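Local coordinates for protein 2-hydroxyhepta-2,4-diene-1,7-dioate isomerase (Mycobacterium abscessus, PDB 3RR6) that is of unknown function but probably binds a metal ion and may act as an isomerase or acetylpyruvate hydrolase of the fumarylacetoacetate hydrolase family, at residues Leu58-Leu63 and Thr97-Pro102; Leu104-Pro109 and Asp169-Leu174; Gly147-Ala152 and Arg164-Asp169; Gly243-Val248 and Thr255-Val260. All blocks are in the same frame, centred on the assembly; numbering follows the deposited sequence. Where two conformers were deposited one is given.

Interaction 1. Residues Leu58-Leu63 and Thr97-Pro102; sequences LLAPIL and TSIIGP. With EDO (1,2-ethanediol), chain P.
Leu-58 and Pro-102 face each other through their carbonyl oxygens, and two waters, rather than any direct hydrogen bond, tie them together. Leu-58 O and Pro-102 O lie 4.0 Å apart, two acceptors that could not bond to each other. Water 1 donates to both, at 2.7 Å from Leu-58 O and from Pro-102 O, and water 2 spans the same two atoms with a longer reach to Pro-102 O, so each carbonyl is gripped twice. Next to these water bridges the backbones come very close: Gly-101, with no side chain on the facing side, brings its CA to 3.4 Å from Ala-60 N. The Pro-102 ring touches the Leu-59 carbonyl with its CD, 3.6 Å from Leu-59 O, while its CG approaches Leu-58 CB at 4.3 Å. At the other end the methyl of Ala-60 meets one branch of Ile-99, CB to CG2 at 3.5 Å; a chi1 of -64° puts CG1 beside the backbone N and leaves CG2, anti to that N, as the branch that touches. An ethanediol, probably from the crystallisation liquor, takes the Leu-63 N-H on its O1 at 3.0 Å. The contact joins the family's N-terminal region to the fumarylacetoacetate hydrolase region. Arg-9 of strand 6-12 bonds to the backbone of Leu-59 and Ala-60, and strand 99-100 runs parallel to strand 172-179, pairing with Cys-172 and Leu-174.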
loop_
_atom_site.group_PDB
_atom_site.type_symbol
_atom_site.label_atom_id
_atom_site.label_comp_id
_atom_site.label_asym_id
_atom_site.label_seq_id
_atom_site.Cartn_x
_atom_site.Cartn_y
_atom_site.Cartn_z
ATOM N N LEU A 58 -14.485 -2.862 6.539
ATOM C CA LEU A 58 -13.184 -2.210 6.433
ATOM C C LEU A 58 -13.112 -1.375 5.157
ATOM O O LEU A 58 -13.509 -1.828 4.074
ATOM C CB LEU A 58 -12.042 -3.237 6.422
ATOM C CG LEU A 58 -11.748 -3.958 7.735
ATOM C CD1 LEU A 58 -10.825 -5.155 7.506
ATOM C CD2 LEU A 58 -11.145 -2.981 8.736
ATOM N N LEU A 59 -12.608 -0.158 5.309
ATOM C CA LEU A 59 -12.364 0.775 4.209
ATOM C C LEU A 59 -10.861 0.915 4.011
ATOM O O LEU A 59 -10.082 0.282 4.719
ATOM C CB LEU A 59 -12.957 2.137 4.561
ATOM C CG LEU A 59 -14.425 2.153 4.984
ATOM C CD1 LEU A 59 -14.838 3.544 5.407
ATOM C CD2 LEU A 59 -15.298 1.636 3.844
ATOM N N ALA A 60 -10.426 1.746 3.065
ATOM C CA ALA A 60 -9.004 2.084 3.003
ATOM C C ALA A 60 -8.618 2.663 4.362
ATOM O O ALA A 60 -9.389 3.425 4.941
ATOM C CB ALA A 60 -8.713 3.087 1.900
ATOM N N PRO A 61 -7.439 2.291 4.887
ATOM C CA PRO A 61 -7.172 2.571 6.311
ATOM C C PRO A 61 -6.753 3.992 6.680
ATOM O O PRO A 61 -6.591 4.285 7.869
ATOM C CB PRO A 61 -6.041 1.593 6.641
ATOM C CG PRO A 61 -5.365 1.350 5.342
ATOM C CD PRO A 61 -6.475 1.322 4.336
ATOM N N ILE A 62 -6.562 4.853 5.690
ATOM C CA ILE A 62 -6.078 6.208 5.944
ATOM C C ILE A 62 -6.550 7.127 4.826
ATOM O O ILE A 62 -6.802 6.671 3.705
ATOM C CB ILE A 62 -4.524 6.204 6.041
ATOM C CG1 ILE A 62 -4.012 7.405 6.824
ATOM C CG2 ILE A 62 -3.895 6.119 4.660
ATOM C CD1 ILE A 62 -4.030 7.202 8.311
ATOM N N LEU A 63 -6.702 8.407 5.149
ATOM C CA LEU A 63 -6.959 9.445 4.170
ATOM C C LEU A 63 -5.614 10.066 3.786
ATOM O O LEU A 63 -5.023 10.820 4.567
ATOM C CB LEU A 63 -7.895 10.500 4.770
ATOM C CG LEU A 63 -9.269 9.975 5.203
ATOM C CD1 LEU A 63 -10.083 11.114 5.841
ATOM C CD2 LEU A 63 -9.986 9.364 4.019
ATOM N N THR A 97 -7.451 9.787 -5.417
ATOM C CA THR A 97 -8.690 9.331 -6.008
ATOM C C THR A 97 -8.586 7.903 -6.560
ATOM O O THR A 97 -9.614 7.301 -6.901
ATOM C CB THR A 97 -9.116 10.291 -7.134
ATOM O OG1 THR A 97 -7.986 10.531 -7.982
ATOM C CG2 THR A 97 -9.600 11.623 -6.542
ATOM N N SER A 98 -7.379 7.342 -6.631
ATOM C CA SER A 98 -7.216 5.958 -7.092
ATOM C C SER A 98 -7.407 4.945 -5.959
ATOM O O SER A 98 -7.556 3.759 -6.211
ATOM C CB SER A 98 -5.858 5.755 -7.772
ATOM O OG SER A 98 -4.778 5.890 -6.862
ATOM N N ILE A 99 -7.412 5.414 -4.713
ATOM C CA ILE A 99 -7.440 4.525 -3.561
ATOM C C ILE A 99 -8.819 3.875 -3.414
ATOM O O ILE A 99 -9.855 4.541 -3.566
ATOM C CB ILE A 99 -7.055 5.270 -2.262
ATOM C CG1 ILE A 99 -5.609 5.754 -2.343
ATOM C CG2 ILE A 99 -7.227 4.356 -1.043
ATOM C CD1 ILE A 99 -5.185 6.723 -1.246
ATOM N N ILE A 100 -8.807 2.564 -3.173
ATOM C CA ILE A 100 -9.984 1.816 -2.710
ATOM C C ILE A 100 -9.550 0.884 -1.580
ATOM O O ILE A 100 -8.383 0.507 -1.488
ATOM C CB ILE A 100 -10.684 0.996 -3.828
ATOM C CG1 ILE A 100 -9.705 0.057 -4.541
ATOM C CG2 ILE A 100 -11.375 1.930 -4.831
ATOM C CD1 ILE A 100 -10.410 -0.991 -5.455
ATOM N N GLY A 101 -10.496 0.528 -0.717
ATOM C CA GLY A 101 -10.231 -0.400 0.374
ATOM C C GLY A 101 -10.458 -1.854 -0.003
ATOM O O GLY A 101 -10.797 -2.164 -1.148
ATOM N N PRO A 102 -10.288 -2.762 0.975
ATOM C CA PRO A 102 -10.531 -4.188 0.769
ATOM C C PRO A 102 -11.920 -4.489 0.231
ATOM O O PRO A 102 -12.906 -3.879 0.650
ATOM C CB PRO A 102 -10.394 -4.781 2.170
ATOM C CG PRO A 102 -9.587 -3.819 2.919
ATOM C CD PRO A 102 -9.879 -2.464 2.358
HETATM C C1 EDO P . -7.123 8.752 9.101
HETATM O O1 EDO P . -6.660 9.489 7.961
HETATM C C2 EDO P . -6.574 9.364 10.389
HETATM O O2 EDO P . -7.536 10.257 10.959
HETATM O O HOH W 1 -13.507 -1.344 1.467
HETATM O O HOH W 2 -14.288 -4.309 3.386
#

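Interaction 2. Residues Leu104-Pro109 and Asp169-Leu174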
loop_
_atom_site.group_PDB
_atom_site.type_symbol
_atom_site.label_atom_id
_atom_site.label_comp_id
_atom_site.label_asym_id
_atom_site.label_seq_id
_atom_site.Cartn_x
_atom_site.Cartn_y
_atom_site.Cartn_z
ATOM N N LEU A 104 -13.621 -3.915 -2.463
ATOM C CA LEU A 104 -14.216 -3.123 -3.538
ATOM C C LEU A 104 -13.585 -3.525 -4.869
ATOM O O LEU A 104 -12.410 -3.885 -4.911
ATOM C CB LEU A 104 -14.022 -1.618 -3.316
ATOM C CG LEU A 104 -14.941 -0.911 -2.336
ATOM C CD1 LEU A 104 -14.458 0.522 -2.158
ATOM C CD2 LEU A 104 -16.381 -0.934 -2.819
ATOM N N PRO A 105 -14.356 -3.473 -5.961
ATOM C CA PRO A 105 -13.774 -3.917 -7.222
ATOM C C PRO A 105 -12.768 -2.942 -7.828
ATOM O O PRO A 105 -12.964 -1.727 -7.812
ATOM C CB PRO A 105 -14.989 -4.087 -8.146
ATOM C CG PRO A 105 -16.064 -3.300 -7.539
ATOM C CD PRO A 105 -15.800 -3.214 -6.070
ATOM N N ILE A 106 -11.687 -3.503 -8.345
ATOM C CA ILE A 106 -10.832 -2.816 -9.295
ATOM C C ILE A 106 -11.608 -2.758 -10.605
ATOM O O ILE A 106 -11.978 -3.801 -11.164
ATOM C CB ILE A 106 -9.491 -3.560 -9.474
ATOM C CG1 ILE A 106 -8.700 -3.589 -8.166
ATOM C CG2 ILE A 106 -8.664 -2.909 -10.586
ATOM C CD1 ILE A 106 -7.656 -4.671 -8.147
ATOM N N GLN A 107 -11.885 -1.547 -11.077
ATOM C CA GLN A 107 -12.686 -1.338 -12.284
ATOM C C GLN A 107 -11.778 -1.119 -13.481
ATOM O O GLN A 107 -11.093 -0.089 -13.576
ATOM C CB GLN A 107 -13.617 -0.134 -12.116
ATOM C CG GLN A 107 -14.699 -0.311 -11.062
ATOM C CD GLN A 107 -15.816 -1.247 -11.489
ATOM O OE1 GLN A 107 -15.867 -1.710 -12.634
ATOM N NE2 GLN A 107 -16.715 -1.540 -10.560
ATOM N N LEU A 108 -11.760 -2.082 -14.401
ATOM C CA LEU A 108 -10.905 -1.970 -15.569
ATOM C C LEU A 108 -11.499 -0.962 -16.550
ATOM O O LEU A 108 -12.642 -1.126 -16.983
ATOM C CB LEU A 108 -10.713 -3.332 -16.235
ATOM C CG LEU A 108 -10.135 -4.440 -15.349
ATOM C CD1 LEU A 108 -9.905 -5.694 -16.193
ATOM C CD2 LEU A 108 -8.837 -3.993 -14.664
ATOM N N PRO A 109 -10.733 0.085 -16.892
ATOM C CA PRO A 109 -11.217 1.145 -17.774
ATOM C C PRO A 109 -11.491 0.662 -19.184
ATOM O O PRO A 109 -10.748 -0.166 -19.690
ATOM C CB PRO A 109 -10.035 2.131 -17.804
ATOM C CG PRO A 109 -9.257 1.842 -16.658
ATOM C CD PRO A 109 -9.383 0.396 -16.390
ATOM N N ASP A 169 -9.143 5.731 -11.423
ATOM C CA ASP A 169 -9.895 5.440 -10.211
ATOM C C ASP A 169 -9.861 3.914 -9.974
ATOM O O ASP A 169 -9.949 3.125 -10.923
ATOM C CB ASP A 169 -11.346 5.913 -10.326
ATOM C CG ASP A 169 -11.529 7.429 -10.204
ATOM O OD1 ASP A 169 -10.559 8.207 -10.104
ATOM O OD2 ASP A 169 -12.715 7.843 -10.202
ATOM N N THR A 170 -9.717 3.540 -8.704
ATOM C CA THR A 170 -9.626 2.147 -8.215
ATOM C C THR A 170 -8.278 1.458 -8.404
ATOM O O THR A 170 -8.119 0.319 -7.967
ATOM C CB THR A 170 -10.761 1.200 -8.741
ATOM O OG1 THR A 170 -10.460 0.722 -10.065
ATOM C CG2 THR A 170 -12.113 1.876 -8.709
ATOM N N PHE A 171 -7.299 2.131 -9.002
ATOM C CA PHE A 171 -5.993 1.492 -9.238
ATOM C C PHE A 171 -5.019 1.518 -8.046
ATOM O O PHE A 171 -3.862 1.145 -8.204
ATOM C CB PHE A 171 -5.325 2.059 -10.502
ATOM C CG PHE A 171 -5.812 1.438 -11.795
ATOM C CD1 PHE A 171 -7.069 0.845 -11.915
ATOM C CD2 PHE A 171 -4.986 1.456 -12.906
ATOM C CE1 PHE A 171 -7.475 0.283 -13.117
ATOM C CE2 PHE A 171 -5.391 0.896 -14.103
ATOM C CZ PHE A 171 -6.632 0.315 -14.210
ATOM N N CYS A 172 -5.486 1.914 -6.862
ATOM C CA CYS A 172 -4.676 1.780 -5.637
ATOM C C CYS A 172 -5.426 1.128 -4.474
ATOM O O CYS A 172 -5.704 1.778 -3.459
ATOM C CB CYS A 172 -4.105 3.138 -5.212
ATOM S SG CYS A 172 -2.676 2.951 -4.093
ATOM N N PRO A 173 -5.713 -0.184 -4.587
ATOM C CA PRO A 173 -6.126 -0.901 -3.385
ATOM C C PRO A 173 -5.143 -0.685 -2.239
ATOM O O PRO A 173 -3.923 -0.744 -2.443
ATOM C CB PRO A 173 -6.125 -2.367 -3.833
ATOM C CG PRO A 173 -6.379 -2.298 -5.316
ATOM C CD PRO A 173 -5.719 -1.045 -5.784
ATOM N N LEU A 174 -5.699 -0.441 -1.055
ATOM C CA LEU A 174 -4.924 -0.176 0.145
ATOM C C LEU A 174 -5.636 -0.791 1.349
ATOM O O LEU A 174 -6.841 -0.601 1.521
ATOM C CB LEU A 174 -4.789 1.336 0.322
ATOM C CG LEU A 174 -3.723 1.845 1.285
ATOM C CD1 LEU A 174 -2.317 1.604 0.736
ATOM C CD2 LEU A 174 -3.950 3.337 1.559
HETATM O O HOH W 3 -11.200 2.661 -13.365
#
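Ile-106 fills the apolar centre, its two branches serving different partners. CG1 and CD1 both meet the Pro-173 ring, with Ile-106 CG1 at 3.9 Å from Pro-173 CG and the two side chains crossing at about a right angle. With CG1 beside the backbone N (chi1 -63°), Ile-106 CG2 is anti to that N and turns to Phe-171 CE1 at 4.2 Å. Farther along, Pro-109 and Phe-171 approach from opposite directions, and the proline CD rests 3.5 Å from the ring's CZ. Gln-107 O reaches the edge of the same ring, near its plane, 3.7 Å from Phe-171 CE1. Outward from this cluster the contact turns polar at Thr-170, whose OG1 is gripped twice. It accepts the Gln-107 N-H at 2.9 Å, in a fairly straight bond (162°), and gives its own proton to Asp-169 O at 2.6 Å, in the carbonyl plane on a lone pair. Thr-170 takes a left-handed backbone conformation (phi 78°). At the outer edge water 3 donates to both Gln-107 O and Asp-169 O, a pair of acceptors with no bond of their own. The contact joins strand 106-107, which borders the five-stranded sheet beside strand 254-261, to strand 172-179 of the other sheet system, consistent with the mixed beta-sandwich roll of the fumarylacetoacetate hydrolase family.

Interaction 3. Residues Gly147-Ala152 and Arg164-Asp169; sequences GNDVSA and RAKGHD. With EDO (1,2-ethanediol), chain E.
Asp-149 and Lys-166 meet because the aspartate CG is anti to its backbone N (chi1 -178°), while the lysine runs extended and bends at its last torsion (chi4 -72°), bringing NZ round to the carboxylate. The setting belongs to the fumarylacetoacetate hydrolase fold: strand 141-152 breaks at an inverse gamma turn centred on Asp-149, and the short helix 163-167 lies against it. Lys-166 NZ forms a salt bridge with Asp-149 OD2 at 2.8 Å, coming from above the carboxylate plane (51° out of it) as the two side chains cross at about a right angle. The same NZ donates to Ser-151 OG, and that hydroxyl passes its proton to Asp-149 O at 2.9 Å, which fixes its rotation. Asp-149 OD1 pairs with Lys-94, a second salt bridge, and Glu-118 stands close to OD2. Glu-118, Glu-120 and Asp-149 probably correspond to the acidic cluster that holds a divalent metal in relatives of this family, though no metal ion touches the two segments here. One residue after Ser-151, Ala-152 N donates almost straight to Ala-165 O at 2.9 Å. That oxygen also receives a CA-H contact from Ser-151, at 3.5 Å from its CA, and lies in plane at the edge of the His-168 ring, whose NE2 bonds to His-155. Arg-164 NH1 donates in the guanidinium plane to O1 of an ethanediol, probably from the crystallisation liquor, at 2.9 Å.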
loop_
_atom_site.group_PDB
_atom_site.type_symbol
_atom_site.label_atom_id
_atom_site.label_comp_id
_atom_site.label_asym_id
_atom_site.label_seq_id
_atom_site.Cartn_x
_atom_site.Cartn_y
_atom_site.Cartn_z
ATOM N N GLY A 147 -0.465 -2.511 -0.393
ATOM C CA GLY A 147 -0.982 -1.831 -1.572
ATOM C C GLY A 147 -0.909 -2.707 -2.807
ATOM O O GLY A 147 -0.214 -3.721 -2.827
ATOM N N ASN A 148 -1.646 -2.307 -3.838
ATOM C CA ASN A 148 -1.591 -2.943 -5.156
ATOM C C ASN A 148 -1.461 -1.817 -6.181
ATOM O O ASN A 148 -2.404 -1.050 -6.382
ATOM C CB ASN A 148 -2.861 -3.774 -5.359
ATOM C CG ASN A 148 -2.804 -4.720 -6.552
ATOM O OD1 ASN A 148 -1.948 -4.605 -7.420
ATOM N ND2 ASN A 148 -3.763 -5.658 -6.605
ATOM N N ASP A 149 -0.286 -1.677 -6.788
ATOM C CA ASP A 149 -0.030 -0.611 -7.764
ATOM C C ASP A 149 -0.550 -1.072 -9.123
ATOM O O ASP A 149 0.219 -1.451 -10.017
ATOM C CB ASP A 149 1.465 -0.266 -7.821
ATOM C CG ASP A 149 1.793 0.885 -8.786
ATOM O OD1 ASP A 149 0.889 1.547 -9.330
ATOM O OD2 ASP A 149 3.003 1.135 -9.008
ATOM N N VAL A 150 -1.870 -1.039 -9.267
ATOM C CA VAL A 150 -2.517 -1.510 -10.484
ATOM C C VAL A 150 -2.130 -0.583 -11.643
ATOM O O VAL A 150 -2.121 0.647 -11.492
ATOM C CB VAL A 150 -4.052 -1.589 -10.328
ATOM C CG1 VAL A 150 -4.707 -2.130 -11.616
ATOM C CG2 VAL A 150 -4.453 -2.477 -9.129
ATOM N N SER A 151 -1.786 -1.181 -12.785
ATOM C CA SER A 151 -1.159 -0.444 -13.882
ATOM C C SER A 151 -1.676 -0.890 -15.248
ATOM O O SER A 151 -1.626 -2.084 -15.565
ATOM C CB SER A 151 0.362 -0.676 -13.855
ATOM O OG SER A 151 0.923 -0.357 -12.585
ATOM N N ALA A 152 -2.127 0.060 -16.060
ATOM C CA ALA A 152 -2.485 -0.207 -17.457
ATOM C C ALA A 152 -1.237 -0.135 -18.331
ATOM O O ALA A 152 -0.777 0.949 -18.716
ATOM C CB ALA A 152 -3.560 0.778 -17.944
ATOM N N ARG A 164 -0.970 8.296 -16.157
ATOM C CA ARG A 164 -2.303 7.821 -16.550
ATOM C C ARG A 164 -2.459 6.337 -16.250
ATOM O O ARG A 164 -3.456 5.912 -15.654
ATOM C CB ARG A 164 -2.612 8.084 -18.029
ATOM C CG ARG A 164 -3.864 7.355 -18.519
ATOM C CD ARG A 164 -4.323 7.812 -19.881
ATOM N NE ARG A 164 -3.448 7.371 -20.956
ATOM C CZ ARG A 164 -3.828 6.698 -22.045
ATOM N NH1 ARG A 164 -5.086 6.310 -22.223
ATOM N NH2 ARG A 164 -2.921 6.397 -22.973
ATOM N N ALA A 165 -1.471 5.545 -16.669
ATOM C CA ALA A 165 -1.503 4.097 -16.480
ATOM C C ALA A 165 -1.793 3.670 -15.055
ATOM O O ALA A 165 -2.474 2.665 -14.817
ATOM C CB ALA A 165 -0.178 3.494 -16.925
ATOM N N LYS A 166 -1.244 4.421 -14.104
ATOM C CA LYS A 166 -1.336 4.076 -12.690
ATOM C C LYS A 166 -2.360 4.900 -11.930
ATOM O O LYS A 166 -2.557 4.688 -10.728
ATOM C CB LYS A 166 0.043 4.233 -12.058
ATOM C CG LYS A 166 1.038 3.190 -12.569
ATOM C CD LYS A 166 2.394 3.465 -12.032
ATOM C CE LYS A 166 3.402 2.431 -12.489
ATOM N NZ LYS A 166 3.235 1.087 -11.848
ATOM N N GLY A 167 -3.040 5.810 -12.632
ATOM C CA GLY A 167 -3.848 6.838 -11.983
ATOM C C GLY A 167 -5.352 6.738 -12.129
ATOM O O GLY A 167 -6.085 7.614 -11.650
ATOM N N HIS A 168 -5.826 5.694 -12.800
ATOM C CA HIS A 168 -7.257 5.461 -12.946
ATOM C C HIS A 168 -7.914 5.252 -11.581
ATOM O O HIS A 168 -7.310 4.694 -10.665
ATOM C CB HIS A 168 -7.514 4.241 -13.836
ATOM C CG HIS A 168 -7.019 4.402 -15.237
ATOM N ND1 HIS A 168 -7.734 5.062 -16.210
ATOM C CD2 HIS A 168 -5.877 3.976 -15.830
ATOM C CE1 HIS A 168 -7.049 5.048 -17.340
ATOM N NE2 HIS A 168 -5.918 4.394 -17.137
ATOM N N ASP A 169 -9.143 5.731 -11.423
ATOM C CA ASP A 169 -9.895 5.440 -10.211
ATOM C C ASP A 169 -9.861 3.914 -9.974
ATOM O O ASP A 169 -9.949 3.125 -10.923
ATOM C CB ASP A 169 -11.346 5.913 -10.326
ATOM C CG ASP A 169 -11.529 7.429 -10.204
ATOM O OD1 ASP A 169 -10.559 8.207 -10.104
ATOM O OD2 ASP A 169 -12.715 7.843 -10.202
HETATM C C1 EDO E . -8.355 7.691 -20.555
HETATM O O1 EDO E . -7.507 6.544 -20.577
HETATM C C2 EDO E . -8.405 8.301 -21.940
HETATM O O2 EDO E . -9.098 7.411 -22.836
#

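Interaction 4. Residues Gly243-Val248 and Thr255-Val260; sequences GDTVSV and TLSNPV. With PEG (di(hydroxyethyl)ether), chain F; EDO (1,2-ethanediol), chain C.
Val-246 and Asn-258 exchange a pair of backbone hydrogen bonds, N to O in both directions, and Val-248 and Leu-256 repeat the exchange, with Leu-256 N at 2.8 Å from Val-248 O. Between these rungs Ser-247 and Ser-257, a non-hydrogen-bonded pair, stand CB to CB at 3.9 Å; diagonally, Thr-245 CG2 comes to 3.3 Å from Ser-257 OG on the same face. On the other face of the sheet Val-246 CG1 and Val-260 CG2 meet at 4.0 Å; a chi1 of 55° sets CG1 between the backbone N and the carbonyl carbon, facing the neighbouring strand. The two strands form an antiparallel beta hairpin, 245-250 with 254-261, whose short segments run at 165° to each other. Beyond the regular pairing Gly-243, at a positive phi, still donates its N-H to Val-260 O at 2.9 Å. Water 4 gives one proton to Asn-258 OD1 at 2.8 Å and the other, over a longer distance, to Val-246 O. The amide that receives this water is held from its far end, since ND2 bonds to Leu-104 O and Gly-101 O. Outside the hairpin Asn-194 bonds to Thr-245 N and to Asp-244 OD1, and Val-248 and Leu-256 lean on Ile-146 of strand 141-152.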
loop_
_atom_site.group_PDB
_atom_site.type_symbol
_atom_site.label_atom_id
_atom_site.label_comp_id
_atom_site.label_asym_id
_atom_site.label_seq_id
_atom_site.Cartn_x
_atom_site.Cartn_y
_atom_site.Cartn_z
ATOM N N GLY A 243 -13.595 -10.682 -13.752
ATOM C CA GLY A 243 -13.948 -11.894 -13.042
ATOM C C GLY A 243 -12.886 -12.420 -12.101
ATOM O O GLY A 243 -13.167 -13.312 -11.299
ATOM N N ASP A 244 -11.665 -11.892 -12.187
ATOM C CA ASP A 244 -10.584 -12.337 -11.297
ATOM C C ASP A 244 -10.778 -11.805 -9.880
ATOM O O ASP A 244 -11.496 -10.831 -9.669
ATOM C CB ASP A 244 -9.216 -11.827 -11.772
ATOM C CG ASP A 244 -8.669 -12.569 -12.976
ATOM O OD1 ASP A 244 -9.213 -13.620 -13.383
ATOM O OD2 ASP A 244 -7.654 -12.081 -13.518
ATOM N N THR A 245 -10.143 -12.470 -8.915
ATOM C CA THR A 245 -9.904 -11.893 -7.590
ATOM C C THR A 245 -8.401 -11.878 -7.389
ATOM O O THR A 245 -7.739 -12.886 -7.620
ATOM C CB THR A 245 -10.581 -12.692 -6.465
ATOM O OG1 THR A 245 -12.001 -12.579 -6.613
ATOM C CG2 THR A 245 -10.187 -12.151 -5.090
ATOM N N VAL A 246 -7.871 -10.726 -6.990
ATOM C CA VAL A 246 -6.441 -10.577 -6.758
ATOM C C VAL A 246 -6.219 -10.211 -5.300
ATOM O O VAL A 246 -6.878 -9.307 -4.766
ATOM C CB VAL A 246 -5.786 -9.552 -7.724
ATOM C CG1 VAL A 246 -6.471 -8.195 -7.667
ATOM C CG2 VAL A 246 -4.278 -9.420 -7.458
ATOM N N SER A 247 -5.311 -10.933 -4.650
ATOM C CA SER A 247 -4.998 -10.663 -3.263
ATOM C C SER A 247 -3.504 -10.522 -3.068
ATOM O O SER A 247 -2.704 -11.139 -3.777
ATOM C CB SER A 247 -5.541 -11.760 -2.357
ATOM O OG SER A 247 -4.827 -12.967 -2.512
ATOM N N VAL A 248 -3.139 -9.678 -2.115
ATOM C CA VAL A 248 -1.757 -9.461 -1.744
ATOM C C VAL A 248 -1.670 -9.705 -0.251
ATOM O O VAL A 248 -2.430 -9.124 0.519
ATOM C CB VAL A 248 -1.286 -8.025 -2.078
ATOM C CG1 VAL A 248 0.193 -7.856 -1.765
ATOM C CG2 VAL A 248 -1.563 -7.682 -3.562
ATOM N N THR A 255 -4.078 -9.782 4.630
ATOM C CA THR A 255 -4.366 -9.946 3.205
ATOM C C THR A 255 -5.277 -8.824 2.714
ATOM O O THR A 255 -6.292 -8.500 3.345
ATOM C CB THR A 255 -5.030 -11.313 2.919
ATOM O OG1 THR A 255 -4.132 -12.364 3.300
ATOM C CG2 THR A 255 -5.396 -11.458 1.429
ATOM N N LEU A 256 -4.891 -8.240 1.588
ATOM C CA LEU A 256 -5.685 -7.260 0.860
ATOM C C LEU A 256 -6.227 -7.933 -0.391
ATOM O O LEU A 256 -5.460 -8.280 -1.279
ATOM C CB LEU A 256 -4.793 -6.077 0.461
ATOM C CG LEU A 256 -5.375 -5.001 -0.455
ATOM C CD1 LEU A 256 -6.561 -4.289 0.204
ATOM C CD2 LEU A 256 -4.282 -3.998 -0.860
ATOM N N SER A 257 -7.543 -8.092 -0.472
ATOM C CA SER A 257 -8.168 -8.796 -1.591
ATOM C C SER A 257 -9.200 -7.922 -2.277
ATOM O O SER A 257 -9.978 -7.242 -1.600
ATOM C CB SER A 257 -8.848 -10.063 -1.080
ATOM O OG SER A 257 -9.389 -10.811 -2.161
ATOM N N ASN A 258 -9.213 -7.960 -3.610
ATOM C CA ASN A 258 -10.180 -7.212 -4.413
ATOM C C ASN A 258 -10.657 -8.010 -5.619
ATOM O O ASN A 258 -9.845 -8.601 -6.326
ATOM C CB ASN A 258 -9.555 -5.910 -4.935
ATOM C CG ASN A 258 -9.095 -4.995 -3.830
ATOM O OD1 ASN A 258 -7.961 -5.093 -3.354
ATOM N ND2 ASN A 258 -9.978 -4.092 -3.411
ATOM N N PRO A 259 -11.972 -8.007 -5.876
ATOM C CA PRO A 259 -12.455 -8.499 -7.169
ATOM C C PRO A 259 -12.085 -7.550 -8.305
ATOM O O PRO A 259 -11.766 -6.389 -8.053
ATOM C CB PRO A 259 -13.968 -8.546 -6.984
ATOM C CG PRO A 259 -14.272 -7.607 -5.916
ATOM C CD PRO A 259 -13.050 -7.409 -5.071
ATOM N N VAL A 260 -12.128 -8.051 -9.534
ATOM C CA VAL A 260 -11.790 -7.291 -10.728
ATOM C C VAL A 260 -12.993 -7.342 -11.670
ATOM O O VAL A 260 -13.500 -8.433 -11.968
ATOM C CB VAL A 260 -10.546 -7.890 -11.410
ATOM C CG1 VAL A 260 -10.159 -7.087 -12.644
ATOM C CG2 VAL A 260 -9.370 -7.970 -10.419
HETATM C C1 PEG F . -12.849 -14.520 -8.961
HETATM O O1 PEG F . -12.143 -15.472 -8.151
HETATM C C2 PEG F . -13.977 -13.778 -8.239
HETATM O O2 PEG F . -13.885 -12.351 -8.439
HETATM C C3 PEG F . -15.036 -11.684 -8.960
HETATM C C4 PEG F . -14.534 -10.520 -9.810
HETATM O O4 PEG F . -15.574 -9.768 -10.423
HETATM C C1 EDO C . -7.092 -9.169 6.410
HETATM O O1 EDO C . -6.103 -10.169 6.627
HETATM C C2 EDO C . -8.491 -9.756 6.336
HETATM O O2 EDO C . -9.437 -8.683 6.265
HETATM O O HOH W 4 -5.670 -6.270 -4.450
#

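Interaction 3 is the most buried of the four and the only one with a salt bridge across it; the others are partly buried. Interaction 4 relies on regular backbone pairing, interaction 2 on apolar packing edged by one threonine hydroxyl, and interaction 1 on close backbones bridged by water. Interactions 1 and 2 share a sheet through strands 99-100 and 172-179, and strand 172-179 also pairs with strand 141-152, linking interactions 2 and 3, which share Asp-169. Strand 106-107 lies beside strand 254-261, tying interaction 2 to interaction 4. The Asn-258 side chain ties interaction 4 to interactions 1 and 2.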